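B-type Cna protein (Enterococcus faecium, PDB 6FWY) is a surface protein of unknown function whose thioester domain probably mediates covalent attachment to host targets. Local coordinates at residues Thr238-Thr243 and Ser265-Ser270. Residues are numbered along the deposited sequence; the frame is centred on the assembly and turned at random.
Sequences TANVST and SETKDS
The long antiparallel hairpin of strands 231-250 and 258-277 is joined here by two hydrogen-bonded pairs, Ala239 with Lys268 and Val241 with Glu266. Val241 N bonds to Glu266 O at 2.9 Å, and Ala239 N reaches Lys268 O at 2.8 Å. In the non-hydrogen-bonded pair between them, Asn240 with Thr267, CA-H groups lean on carbonyls: Ala239 O, which accepts from Lys268 N, also receives the CA-H of Thr267, with Thr267 CA 3.1 Å away, and the CA-H of Asn240 meets Glu266 O. On the face of Thr238, Asn240 and Thr267, Thr238 OG1 donates to Asp269 OD1 at 2.8 Å, arriving 37° above the carboxylate plane; chi1 of -60° sets this hydroxyl beside its own backbone N and leaves CG2 to brush Thr267 CB. Asp269 OD2 makes a salt bridge with Lys236, so both carboxylate oxygens are held from the 231-250 strand. Through the hairpin these residues belong to the larger antiparallel sheet, whose strands 185-191 and 5-6 flank the pair. On the other face, Glu266 stretches out, CG anti to the backbone N (chi1 177°), its CB 4.0 Å from both Val241 CG2 and Thr243 CG2. A water donates to Glu266 OE1 (2.7 Å) and to Thr243 OG1, while Thr157 and Asn245 respectively supply further partners for these two oxygens.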
loop_
_atom_site.group_PDB
_atom_site.type_symbol
_atom_site.label_atom_id
_atom_site.label_comp_id
_atom_site.label_asym_id
_atom_site.label_seq_id
_atom_site.Cartn_x
_atom_site.Cartn_y
_atom_site.Cartn_z
ATOM N N THR A 238 7.348 14.567 -11.167
ATOM C CA THR A 238 7.596 13.625 -10.070
ATOM C C THR A 238 6.420 13.748 -9.111
ATOM O O THR A 238 6.300 14.733 -8.391
ATOM C CB THR A 238 8.914 13.927 -9.315
ATOM O OG1 THR A 238 10.029 13.849 -10.222
ATOM C CG2 THR A 238 9.126 12.939 -8.177
ATOM N N ALA A 239 5.555 12.732 -9.095
ATOM C CA ALA A 239 4.420 12.708 -8.174
ATOM C C ALA A 239 4.910 12.498 -6.747
ATOM O O ALA A 239 5.905 11.818 -6.509
ATOM C CB ALA A 239 3.413 11.652 -8.569
ATOM N N ASN A 240 4.230 13.137 -5.810
ATOM C CA ASN A 240 4.468 12.938 -4.404
ATOM C C ASN A 240 3.105 12.618 -3.820
ATOM O O ASN A 240 2.225 13.489 -3.757
ATOM C CB ASN A 240 5.073 14.178 -3.747
ATOM C CG ASN A 240 5.553 13.899 -2.327
ATOM O OD1 ASN A 240 5.576 12.741 -1.868
ATOM N ND2 ASN A 240 5.941 14.938 -1.625
ATOM N N VAL A 241 2.938 11.358 -3.434
ATOM C CA VAL A 241 1.638 10.826 -3.085
ATOM C C VAL A 241 1.623 10.204 -1.705
ATOM O O VAL A 241 2.654 9.923 -1.111
ATOM C CB VAL A 241 1.139 9.786 -4.112
ATOM C CG1 VAL A 241 1.107 10.397 -5.504
ATOM C CG2 VAL A 241 1.980 8.507 -4.092
ATOM N N SER A 242 0.414 10.022 -1.218
ATOM C CA SER A 242 0.144 9.294 -0.009
ATOM C C SER A 242 -0.144 7.858 -0.446
ATOM O O SER A 242 -0.858 7.651 -1.430
ATOM C CB SER A 242 -1.071 9.905 0.659
ATOM O OG SER A 242 -1.248 9.361 1.926
ATOM N N THR A 243 0.429 6.877 0.252
ATOM C CA THR A 243 0.199 5.476 -0.055
ATOM C C THR A 243 0.157 4.665 1.247
ATOM O O THR A 243 0.907 4.940 2.182
ATOM C CB THR A 243 1.277 4.934 -1.047
ATOM O OG1 THR A 243 0.875 3.662 -1.590
ATOM C CG2 THR A 243 2.696 4.796 -0.386
ATOM N N SER A 265 4.526 8.205 2.418
ATOM C CA SER A 265 4.641 8.915 1.126
ATOM C C SER A 265 5.432 8.089 0.122
ATOM O O SER A 265 6.216 7.202 0.509
ATOM C CB SER A 265 5.316 10.281 1.289
ATOM O OG SER A 265 6.506 10.143 2.032
ATOM N N GLU A 266 5.201 8.377 -1.158
ATOM C CA GLU A 266 5.963 7.809 -2.263
ATOM C C GLU A 266 6.196 8.874 -3.339
ATOM O O GLU A 266 5.292 9.630 -3.667
ATOM C CB GLU A 266 5.222 6.603 -2.870
ATOM C CG GLU A 266 5.899 5.969 -4.084
ATOM C CD GLU A 266 5.097 4.813 -4.669
ATOM O OE1 GLU A 266 3.995 4.513 -4.157
ATOM O OE2 GLU A 266 5.584 4.153 -5.631
ATOM N N THR A 267 7.410 8.911 -3.881
ATOM C CA THR A 267 7.722 9.713 -5.072
ATOM C C THR A 267 7.843 8.798 -6.305
ATOM O O THR A 267 8.374 7.700 -6.210
ATOM C CB THR A 267 9.028 10.504 -4.920
ATOM O OG1 THR A 267 10.092 9.611 -4.577
ATOM C CG2 THR A 267 8.908 11.599 -3.866
ATOM N N LYS A 268 7.339 9.261 -7.439
ATOM C CA LYS A 268 7.363 8.496 -8.669
ATOM C C LYS A 268 7.329 9.384 -9.903
ATOM O O LYS A 268 6.490 10.273 -9.997
ATOM C CB LYS A 268 6.181 7.528 -8.723
ATOM C CG LYS A 268 6.264 6.518 -9.877
ATOM C CD LYS A 268 5.346 5.331 -9.623
ATOM C CE LYS A 268 5.362 4.379 -10.793
ATOM N NZ LYS A 268 5.002 3.032 -10.253
ATOM N N ASP A 269 8.230 9.113 -10.845
ATOM C CA ASP A 269 8.361 9.883 -12.080
ATOM C C ASP A 269 7.353 9.495 -13.155
ATOM O O ASP A 269 7.009 8.322 -13.302
ATOM C CB ASP A 269 9.759 9.710 -12.691
ATOM C CG ASP A 269 10.827 10.486 -11.953
ATOM O OD1 ASP A 269 10.505 11.178 -10.979
ATOM O OD2 ASP A 269 12.008 10.427 -12.365
ATOM N N SER A 270 6.927 10.497 -13.924
ATOM C CA SER A 270 6.244 10.296 -15.187
ATOM C C SER A 270 7.273 9.900 -16.240
ATOM O O SER A 270 8.468 9.918 -15.979
ATOM C CB SER A 270 5.587 11.617 -15.635
ATOM O OG SER A 270 6.565 12.556 -16.059
HETATM O O HOH W 1 3.076 2.132 -3.169
#